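PDB 3ZTV: NAD nucleotidase from Haemophilus influenzae, which degrades NAD to adenosine and nicotinamide riboside, acting as a zinc-dependent periplasmic NAD pyrophosphatase and 5'-nucleotidase with broad specificity for nicotinamide and adenosine nucleotides. Local coordinates for residues 19-24 against 65-70; 30-35 against 322-327; 258-263 against 282-287; 381-386 against 563-568. All blocks are in the same frame, centred on the assembly; numbering follows the deposited sequence.

Contact 1 of 4, residues 19-24 against 65-70; sequences NDHHSY and VLHAGD. With ZN (zinc ion), chain C; ZN (zinc ion), chain B.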
# COMPACT_ATOMS: atom_id res chain seq x y z
N ASN A 19 11.30 13.56 -21.33
CA ASN A 19 11.35 13.35 -19.89
C ASN A 19 12.74 13.69 -19.39
O ASN A 19 13.72 13.60 -20.13
CB ASN A 19 11.04 11.89 -19.53
CG ASN A 19 12.03 10.92 -20.17
OD1 ASN A 19 13.02 10.50 -19.54
ND2 ASN A 19 11.78 10.58 -21.42
N ASP A 20 12.83 14.09 -18.12
CA ASP A 20 14.12 14.20 -17.44
C ASP A 20 15.09 15.14 -18.15
O ASP A 20 16.29 14.85 -18.32
CB ASP A 20 14.75 12.81 -17.26
CG ASP A 20 13.95 11.94 -16.31
OD1 ASP A 20 14.16 12.02 -15.07
OD2 ASP A 20 13.10 11.16 -16.79
N HIS A 21 14.59 16.28 -18.59
CA HIS A 21 15.50 17.24 -19.21
C HIS A 21 16.48 17.89 -18.22
O HIS A 21 17.56 18.32 -18.62
CB HIS A 21 14.80 18.25 -20.16
CG HIS A 21 14.26 19.49 -19.51
ND1 HIS A 21 12.95 19.61 -19.10
CD2 HIS A 21 14.84 20.70 -19.30
CE1 HIS A 21 12.76 20.83 -18.62
NE2 HIS A 21 13.88 21.51 -18.74
N HIS A 22 16.13 17.90 -16.93
CA HIS A 22 17.08 18.29 -15.87
C HIS A 22 17.79 19.62 -16.16
O HIS A 22 19.01 19.74 -16.00
CB HIS A 22 18.09 17.17 -15.64
CG HIS A 22 17.56 16.04 -14.82
ND1 HIS A 22 17.42 16.10 -13.45
CD2 HIS A 22 17.18 14.78 -15.17
CE1 HIS A 22 16.95 14.95 -13.00
NE2 HIS A 22 16.81 14.12 -14.02
N SER A 23 17.03 20.59 -16.64
CA SER A 23 17.56 21.93 -16.88
C SER A 23 18.63 22.01 -17.96
O SER A 23 19.39 23.00 -18.01
CB SER A 23 18.04 22.57 -15.56
OG SER A 23 16.98 22.68 -14.63
N TYR A 24 18.68 21.01 -18.84
CA TYR A 24 19.61 21.04 -19.98
C TYR A 24 19.00 21.86 -21.11
O TYR A 24 18.42 21.32 -22.07
CB TYR A 24 19.96 19.63 -20.47
CG TYR A 24 21.06 18.98 -19.67
CD1 TYR A 24 20.84 18.55 -18.37
CD2 TYR A 24 22.33 18.81 -20.22
CE1 TYR A 24 21.86 17.96 -17.63
CE2 TYR A 24 23.35 18.22 -19.49
CZ TYR A 24 23.10 17.80 -18.19
OH TYR A 24 24.13 17.22 -17.48
N VAL A 65 1.10 16.08 -26.41
CA VAL A 65 2.48 16.47 -26.17
C VAL A 65 2.76 16.45 -24.67
O VAL A 65 2.12 17.18 -23.91
CB VAL A 65 2.76 17.85 -26.79
CG1 VAL A 65 4.22 18.23 -26.61
CG2 VAL A 65 2.40 17.84 -28.28
N LEU A 66 3.70 15.60 -24.25
CA LEU A 66 3.85 15.26 -22.83
C LEU A 66 5.27 15.40 -22.30
O LEU A 66 6.25 15.16 -23.02
CB LEU A 66 3.41 13.81 -22.60
CG LEU A 66 2.03 13.41 -23.11
CD1 LEU A 66 1.86 11.90 -22.99
CD2 LEU A 66 0.92 14.15 -22.40
N HIS A 67 5.37 15.77 -21.02
CA HIS A 67 6.64 15.83 -20.31
C HIS A 67 6.54 14.95 -19.05
O HIS A 67 5.71 15.21 -18.18
CB HIS A 67 6.97 17.27 -19.93
CG HIS A 67 8.37 17.46 -19.42
ND1 HIS A 67 8.91 16.73 -18.39
CD2 HIS A 67 9.33 18.33 -19.81
CE1 HIS A 67 10.15 17.12 -18.18
NE2 HIS A 67 10.43 18.11 -19.02
N ALA A 68 7.33 13.88 -18.98
CA ALA A 68 7.20 12.92 -17.90
C ALA A 68 8.01 13.19 -16.61
O ALA A 68 8.28 12.26 -15.85
CB ALA A 68 7.47 11.50 -18.40
N GLY A 69 8.38 14.46 -16.37
CA GLY A 69 8.95 14.85 -15.09
C GLY A 69 10.45 15.07 -15.03
O GLY A 69 11.19 14.79 -15.99
N ASP A 70 10.91 15.60 -13.89
CA ASP A 70 12.29 16.08 -13.72
C ASP A 70 12.66 17.11 -14.80
O ASP A 70 13.65 16.97 -15.55
CB ASP A 70 13.31 14.95 -13.71
CG ASP A 70 13.41 14.22 -12.37
OD1 ASP A 70 12.73 14.59 -11.38
OD2 ASP A 70 14.20 13.25 -12.34
ZN ZN C . 15.74 12.30 -13.88
ZN ZN B . 13.62 11.29 -11.67
O HOH W 1 15.45 10.90 -12.40
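D70 and D20 meet H22 around a zinc ion at the dinuclear metal centre of the calcineurin-like phosphoesterase domain, where the loops after strands 11-18 and 63-67 run together. D70 is the residue of this contact that binds both zincs. Its CB lies over one face of the H22 imidazole, offset toward the rim and 3.9 Å from the ring centroid. Beyond CG, OD1 accepts the backbone N-H of H103, while OD2 bridges both zincs, 2.4 Å from the zinc shared with D20 and H22 and 2.1 Å from the other. N102 and D226 also bind the second zinc, and one water binds both. CG of D70 stands beside its own backbone N (chi1 -80°), which places OD2 where both zincs can bind it.

H22 NE2 binds the first zinc at 2.1 Å, its ND1 held by T73 O. D20 OD1 binds this zinc with its carboxylate almost perpendicular to that of D70 (87°), while its OD2 accepts the N-H of D226. D20 N donates to G69 O at 2.8 Å, and H22 N to D70 O.

Away from the zincs, H21 ND1 and H67 NE2 share a hydrogen bond of 2.9 Å. Each nitrogen lies near the other ring's plane, so the imidazoles meet rim to rim. H21 NE2 is held by D86, and H67 ND1 accepts G69 N at 3.1 Å, in the imidazole plane.

Contact 2 of 4, residues 30-35 against 322-327; sequences TRINLN and DTLKSM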
# COMPACT_ATOMS: atom_id res chain seq x y z
N THR A 30 28.10 14.04 -26.77
CA THR A 30 28.07 12.60 -26.58
C THR A 30 28.96 11.94 -27.64
O THR A 30 29.45 12.62 -28.55
CB THR A 30 26.62 12.05 -26.65
OG1 THR A 30 26.57 10.74 -26.07
CG2 THR A 30 26.15 11.96 -28.10
N ARG A 31 29.17 10.64 -27.53
CA ARG A 31 29.98 9.93 -28.51
C ARG A 31 29.19 8.83 -29.20
O ARG A 31 28.45 8.08 -28.55
CB ARG A 31 31.23 9.36 -27.85
CG ARG A 31 32.11 10.41 -27.21
CD ARG A 31 33.42 9.81 -26.75
NE ARG A 31 34.16 10.73 -25.89
CZ ARG A 31 35.39 10.49 -25.43
NH1 ARG A 31 36.00 9.37 -25.76
NH2 ARG A 31 35.99 11.38 -24.66
N ILE A 32 29.33 8.76 -30.52
CA ILE A 32 28.66 7.75 -31.33
C ILE A 32 29.68 7.04 -32.21
O ILE A 32 30.80 7.52 -32.41
CB ILE A 32 27.58 8.37 -32.24
CG1 ILE A 32 28.19 9.42 -33.17
CG2 ILE A 32 26.44 8.97 -31.40
CD1 ILE A 32 27.19 10.02 -34.15
N ASN A 33 29.29 5.88 -32.73
CA ASN A 33 30.09 5.21 -33.74
C ASN A 33 29.49 5.49 -35.12
O ASN A 33 28.45 4.94 -35.48
CB ASN A 33 30.18 3.71 -33.48
CG ASN A 33 31.38 3.09 -34.18
OD1 ASN A 33 31.30 2.71 -35.35
ND2 ASN A 33 32.50 2.99 -33.47
N LEU A 34 30.17 6.35 -35.87
CA LEU A 34 29.67 6.83 -37.15
C LEU A 34 30.65 6.43 -38.25
O LEU A 34 31.84 6.75 -38.18
CB LEU A 34 29.51 8.35 -37.11
CG LEU A 34 28.95 9.08 -38.33
CD1 LEU A 34 27.58 8.53 -38.69
CD2 LEU A 34 28.88 10.57 -38.08
N ASN A 35 30.15 5.72 -39.25
CA ASN A 35 31.01 5.19 -40.30
C ASN A 35 32.23 4.47 -39.72
O ASN A 35 33.33 4.58 -40.26
CB ASN A 35 31.45 6.30 -41.27
CG ASN A 35 30.29 6.90 -42.04
OD1 ASN A 35 30.38 8.01 -42.57
ND2 ASN A 35 29.17 6.18 -42.09
N ASP A 322 26.18 12.51 -44.73
CA ASP A 322 25.27 11.72 -45.54
C ASP A 322 24.68 10.55 -44.75
O ASP A 322 23.48 10.26 -44.85
CB ASP A 322 25.97 11.20 -46.80
CG ASP A 322 26.20 12.28 -47.83
OD1 ASP A 322 25.59 13.37 -47.71
OD2 ASP A 322 26.99 12.05 -48.77
N THR A 323 25.51 9.87 -43.97
CA THR A 323 25.01 8.78 -43.14
C THR A 323 23.94 9.26 -42.16
O THR A 323 22.85 8.67 -42.08
CB THR A 323 26.15 8.06 -42.39
OG1 THR A 323 27.00 7.40 -43.34
CG2 THR A 323 25.60 7.02 -41.43
N LEU A 324 24.22 10.33 -41.44
CA LEU A 324 23.27 10.86 -40.48
C LEU A 324 21.97 11.31 -41.15
O LEU A 324 20.87 11.08 -40.63
CB LEU A 324 23.90 12.02 -39.70
CG LEU A 324 25.05 11.63 -38.76
CD1 LEU A 324 25.71 12.86 -38.16
CD2 LEU A 324 24.58 10.69 -37.66
N LYS A 325 22.08 11.95 -42.31
CA LYS A 325 20.91 12.45 -43.03
C LYS A 325 20.01 11.32 -43.52
O LYS A 325 18.80 11.51 -43.70
CB LYS A 325 21.34 13.34 -44.20
CG LYS A 325 21.94 14.67 -43.78
CD LYS A 325 22.52 15.43 -44.97
CE LYS A 325 23.02 16.81 -44.54
NZ LYS A 325 23.78 17.51 -45.61
N SER A 326 20.59 10.14 -43.72
CA SER A 326 19.83 9.02 -44.26
C SER A 326 19.03 8.28 -43.19
O SER A 326 18.25 7.38 -43.51
CB SER A 326 20.76 8.05 -44.99
OG SER A 326 21.55 7.32 -44.07
N MET A 327 19.23 8.64 -41.93
CA MET A 327 18.60 7.91 -40.83
C MET A 327 17.30 8.53 -40.34
O MET A 327 17.25 9.72 -40.02
CB MET A 327 19.59 7.77 -39.67
CG MET A 327 20.86 7.08 -40.10
SD MET A 327 22.09 7.01 -38.80
CE MET A 327 21.23 6.02 -37.60
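A two-stranded antiparallel hairpin, strands 28-34 and 37-43, leans its tip against the last turns of helix 314-325, and L34 is the residue that makes most of the apolar contact. Its side chain crosses that of L324 at about a right angle, each of its methyls meeting a different methyl of L324. CD1 of L34 sits 3.8 Å from CD2 of L324 and also reaches the methyl of T323, with CG2 at 3.7 Å. The other branch, CD2, lies 3.9 Å from CD1 of L324. This fork is aimed at the helix because CG of L34 is anti to the backbone N (chi1 -178°).

I32, two residues earlier on the same strand, adds a looser touch through its CD1, 4.4 Å from CD2 of L324. The contact thus joins the hairpin, part of the calcineurin-like phosphoesterase region, to a helix that follows far later in the chain, before strand 330-332. L324 also packs on L332 of that strand and on L300, while I32 rests on V41 of the partner strand 37-43 and L34 extends onto A320 one helical turn back.

At the more exposed margin, the amide group of N35 comes up to the hydroxyl of T323, whose OG1 is hydrogen-bonded to the carbonyl of K319 in the preceding turn. The two side chains pass each other in opposite directions. The carbonyl O of T323 receives two donors from S326, its OG at 2.7 Å and its backbone N at 3.2 Å, both from the same face of the carbonyl plane.

Contact 3 of 4, residues 258-263 against 282-287; sequences PVFVME and GIASIT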
# COMPACT_ATOMS: atom_id res chain seq x y z
N PRO A 258 -3.19 -5.46 -24.43
CA PRO A 258 -1.83 -4.93 -24.60
C PRO A 258 -1.61 -3.64 -23.82
O PRO A 258 -2.53 -2.85 -23.66
CB PRO A 258 -1.72 -4.67 -26.12
CG PRO A 258 -3.14 -4.57 -26.60
CD PRO A 258 -3.99 -5.39 -25.66
N VAL A 259 -0.39 -3.47 -23.32
CA VAL A 259 0.05 -2.23 -22.68
C VAL A 259 1.40 -1.86 -23.27
O VAL A 259 2.29 -2.72 -23.37
CB VAL A 259 0.23 -2.41 -21.15
CG1 VAL A 259 0.54 -1.06 -20.48
CG2 VAL A 259 -1.01 -3.07 -20.49
N PHE A 260 1.58 -0.59 -23.62
CA PHE A 260 2.84 -0.12 -24.19
C PHE A 260 3.55 0.81 -23.21
O PHE A 260 2.90 1.61 -22.55
CB PHE A 260 2.58 0.57 -25.53
CG PHE A 260 1.97 -0.36 -26.54
CD1 PHE A 260 2.77 -1.21 -27.28
CD2 PHE A 260 0.59 -0.43 -26.70
CE1 PHE A 260 2.22 -2.11 -28.19
CE2 PHE A 260 0.03 -1.33 -27.62
CZ PHE A 260 0.84 -2.16 -28.35
N VAL A 261 4.87 0.65 -23.09
CA VAL A 261 5.67 1.43 -22.14
C VAL A 261 6.88 1.99 -22.87
O VAL A 261 7.57 1.27 -23.61
CB VAL A 261 6.19 0.50 -21.01
CG1 VAL A 261 7.08 1.27 -20.03
CG2 VAL A 261 5.03 -0.18 -20.29
N MET A 262 7.18 3.28 -22.69
CA MET A 262 8.36 3.84 -23.33
C MET A 262 8.87 5.08 -22.61
O MET A 262 8.10 5.83 -22.01
CB MET A 262 8.11 4.15 -24.81
CG MET A 262 7.23 5.35 -25.10
SD MET A 262 5.49 5.12 -24.70
CE MET A 262 4.82 6.56 -25.54
N GLU A 263 10.19 5.29 -22.68
CA GLU A 263 10.88 6.47 -22.14
C GLU A 263 11.63 7.14 -23.29
O GLU A 263 11.80 6.54 -24.38
CB GLU A 263 11.84 6.05 -21.03
CG GLU A 263 12.37 7.18 -20.17
CD GLU A 263 13.03 6.70 -18.89
OE1 GLU A 263 13.50 5.55 -18.83
OE2 GLU A 263 13.09 7.48 -17.93
N GLY A 282 -11.28 0.21 -27.00
CA GLY A 282 -10.18 0.85 -26.29
C GLY A 282 -8.91 0.03 -26.24
O GLY A 282 -8.07 0.24 -25.36
N ILE A 283 -8.74 -0.90 -27.18
CA ILE A 283 -7.50 -1.67 -27.28
C ILE A 283 -6.50 -0.93 -28.18
O ILE A 283 -6.85 -0.53 -29.30
CB ILE A 283 -7.77 -3.07 -27.85
CG1 ILE A 283 -8.76 -3.83 -26.97
CG2 ILE A 283 -6.45 -3.83 -28.03
CD1 ILE A 283 -8.29 -4.04 -25.55
N ALA A 284 -5.28 -0.70 -27.68
CA ALA A 284 -4.27 0.06 -28.41
C ALA A 284 -3.44 -0.82 -29.34
O ALA A 284 -3.06 -1.93 -28.99
CB ALA A 284 -3.35 0.79 -27.42
N SER A 285 -3.14 -0.26 -30.52
CA SER A 285 -2.18 -0.85 -31.46
C SER A 285 -1.27 0.26 -31.97
O SER A 285 -1.66 1.43 -32.00
CB SER A 285 -2.89 -1.52 -32.63
OG SER A 285 -3.77 -0.62 -33.25
N ILE A 286 -0.06 -0.12 -32.38
CA ILE A 286 0.96 0.84 -32.79
C ILE A 286 0.97 1.05 -34.31
O ILE A 286 1.03 0.08 -35.07
CB ILE A 286 2.35 0.38 -32.32
CG1 ILE A 286 2.37 0.19 -30.80
CG2 ILE A 286 3.43 1.38 -32.78
CD1 ILE A 286 1.80 1.37 -30.02
N THR A 287 0.91 2.31 -34.74
CA THR A 287 0.95 2.65 -36.15
C THR A 287 2.25 3.36 -36.56
O THR A 287 2.55 3.48 -37.75
CB THR A 287 -0.23 3.58 -36.53
OG1 THR A 287 -0.13 4.80 -35.77
CG2 THR A 287 -1.56 2.92 -36.23
O HOH W 2 -4.77 -1.70 -25.02
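Strands 258-263 and 284-286 cross at 52° with their axes 7.4 Å apart at closest approach, too far for backbone pairing, and P258 and F260 fill the gap against I283, A284 and I286. The strands belong to two different mixed sheets of the four-layer metallophosphoesterase fold, which face one another as the inner beta layers of a sandwich. Strand 258-263 is paired with 221-224 and 249-252, whereas 284-295 lies beside 270-278.

F260 occupies the centre. With CG beside the backbone N (chi1 -61°), its ring projects toward the opposing sheet and is met in two distinct ways. I286 arrives from the opposite direction and sets its terminal methyl over the middle of one face: CD1 lies 3.7 Å from the ring centroid and only 3° off the ring normal, a nearly vertical CH-pi contact. CG1 of the same isoleucine touches the rim of that face, 3.5 Å from CE1. At the ring edge and near its plane, A284 O approaches CE2 at 3.4 Å, while the methyl of A284 lies alongside CE2 at 4.0 Å. A284 also rests on V276 and F278 of strand 270-278, so its small side chain is packed on both sheets.

P258, at the start of its strand, closes the margin. The outer corner of its ring, CG, meets CG2 of I283 at 3.7 Å, the two side chains crossing at about a right angle. The one polar link is a water that accepts from A284 N and lies 2.9 Å from P258 O, to which it may donate.

Contact 4 of 4, residues 381-386 against 563-568; sequences NPEGSI and TSSNVK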
# COMPACT_ATOMS: atom_id res chain seq x y z
N ASN A 381 51.26 16.84 3.39
CA ASN A 381 51.15 17.36 4.75
C ASN A 381 50.56 16.27 5.66
O ASN A 381 50.08 15.25 5.18
CB ASN A 381 50.31 18.64 4.79
CG ASN A 381 48.83 18.37 4.60
OD1 ASN A 381 48.35 18.22 3.48
ND2 ASN A 381 48.10 18.33 5.71
N PRO A 382 50.61 16.48 6.99
CA PRO A 382 50.16 15.42 7.90
C PRO A 382 48.69 15.02 7.75
O PRO A 382 48.35 13.89 8.08
CB PRO A 382 50.40 16.03 9.29
CG PRO A 382 51.51 17.00 9.07
CD PRO A 382 51.26 17.59 7.71
N GLU A 383 47.84 15.92 7.26
CA GLU A 383 46.42 15.63 7.08
C GLU A 383 46.08 15.15 5.67
O GLU A 383 45.00 14.62 5.42
CB GLU A 383 45.57 16.85 7.43
CG GLU A 383 45.64 17.27 8.88
CD GLU A 383 44.83 16.38 9.80
OE1 GLU A 383 43.92 15.68 9.31
OE2 GLU A 383 45.10 16.39 11.02
N GLY A 384 47.01 15.34 4.74
CA GLY A 384 46.77 14.97 3.36
C GLY A 384 45.74 15.89 2.72
O GLY A 384 45.75 17.10 2.94
N SER A 385 44.82 15.29 1.97
CA SER A 385 43.89 16.07 1.16
C SER A 385 42.64 16.50 1.92
O SER A 385 41.57 15.90 1.76
CB SER A 385 43.50 15.28 -0.10
OG SER A 385 42.88 16.14 -1.04
N ILE A 386 42.76 17.54 2.73
CA ILE A 386 41.62 18.08 3.46
C ILE A 386 40.54 18.55 2.48
O ILE A 386 39.34 18.44 2.76
CB ILE A 386 42.03 19.25 4.40
CG1 ILE A 386 43.04 18.76 5.44
CG2 ILE A 386 40.80 19.82 5.09
CD1 ILE A 386 43.57 19.86 6.36
N THR A 563 40.31 21.72 9.29
CA THR A 563 41.74 21.57 9.55
C THR A 563 42.14 20.11 9.65
O THR A 563 43.30 19.79 9.94
CB THR A 563 42.15 22.30 10.85
OG1 THR A 563 41.36 21.80 11.94
CG2 THR A 563 41.94 23.80 10.70
N SER A 564 41.19 19.21 9.42
CA SER A 564 41.49 17.78 9.42
C SER A 564 40.73 17.06 8.31
O SER A 564 39.70 17.55 7.83
CB SER A 564 41.16 17.17 10.78
OG SER A 564 39.78 17.32 11.08
N SER A 565 41.25 15.91 7.90
CA SER A 565 40.74 15.22 6.72
C SER A 565 39.95 13.94 7.03
O SER A 565 39.61 13.21 6.11
CB SER A 565 41.91 14.85 5.83
OG SER A 565 42.73 13.89 6.48
N ASN A 566 39.69 13.67 8.31
CA ASN A 566 39.03 12.42 8.72
C ASN A 566 39.87 11.17 8.43
O ASN A 566 39.35 10.05 8.39
CB ASN A 566 37.63 12.27 8.09
CG ASN A 566 36.55 13.07 8.81
OD1 ASN A 566 35.46 13.30 8.28
ND2 ASN A 566 36.85 13.50 10.04
N VAL A 567 41.16 11.37 8.22
CA VAL A 567 42.08 10.26 7.97
C VAL A 567 43.37 10.42 8.78
O VAL A 567 44.01 11.47 8.73
CB VAL A 567 42.45 10.13 6.48
CG1 VAL A 567 43.47 9.02 6.29
CG2 VAL A 567 41.20 9.86 5.64
N LYS A 568 43.73 9.37 9.51
CA LYS A 568 45.06 9.30 10.12
C LYS A 568 45.82 8.18 9.43
O LYS A 568 45.51 7.01 9.59
CB LYS A 568 45.01 9.05 11.63
CG LYS A 568 46.41 8.94 12.25
CD LYS A 568 46.39 8.95 13.77
CE LYS A 568 47.81 8.79 14.32
NZ LYS A 568 47.88 8.95 15.80
O HOH W 3 46.88 11.62 8.43
O HOH W 4 42.91 13.37 10.51
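E383 and S565 fasten the loop before helix 386-396 to the loop leading into strand 567-570, in the C-terminal, nucleotide-binding half of this 5'-nucleotidase. Two direct hydrogen bonds, both between these residues, form a reciprocal clasp of side chain to backbone. S565 OG donates to E383 O at 2.6 Å, in the carbonyl plane and on a lone pair, and S565 N donates to E383 OE1 at 3.0 Å. The latter bond reaches the anti side of the carboxylate, 34° out of its plane. In E383 a bend at chi2 (-77°) brings OE1 to 3.2 Å from S564 CA.

Van der Waals packing comes chiefly from I386, the first residue of the helix, whose aliphatic branches lie against backbone carbonyls. Its CD1 abuts T563 O at 3.6 Å, CG2 faces S564 O, and CG1 lies near CB of S565. S564 O is in turn hydrogen-bonded by R389, one turn further along the helix. S385 is the N-cap residue, with its hydroxyl bonded to that of T388, and S565 also packs on Y468 of strand 467-470.

Waters extend the clasp toward the strand. One donates to both P382 O and V567 O. Another joins E383 OE1 to V567 O, donating to each at 2.8 Å, so OE1 accepts from this water as well as from S565 N.

Overall arrangement
Contact 1 builds the zinc centre, and the others lie at increasing distance from it. Contact 3, centred 21 Å away, is joined to it through strand 258-263: E263 reaches N19 and D20; its OE2 lies 3.9 Å from D20 OD2, two like charges close together, while E263 is hydrogen-bonded to S227, H228 and Y229. Contact 2 touches neither, its nearest atoms about 10 Å from those of contact 1 and about 15 Å from those of contact 3. Contact 4 belongs to the adenosine-binding half, its centre 42 Å from that of contact 1 and on the opposite side of the chain's centre from contact 3. The side chain of S385 is about 11 Å from the bound adenosine.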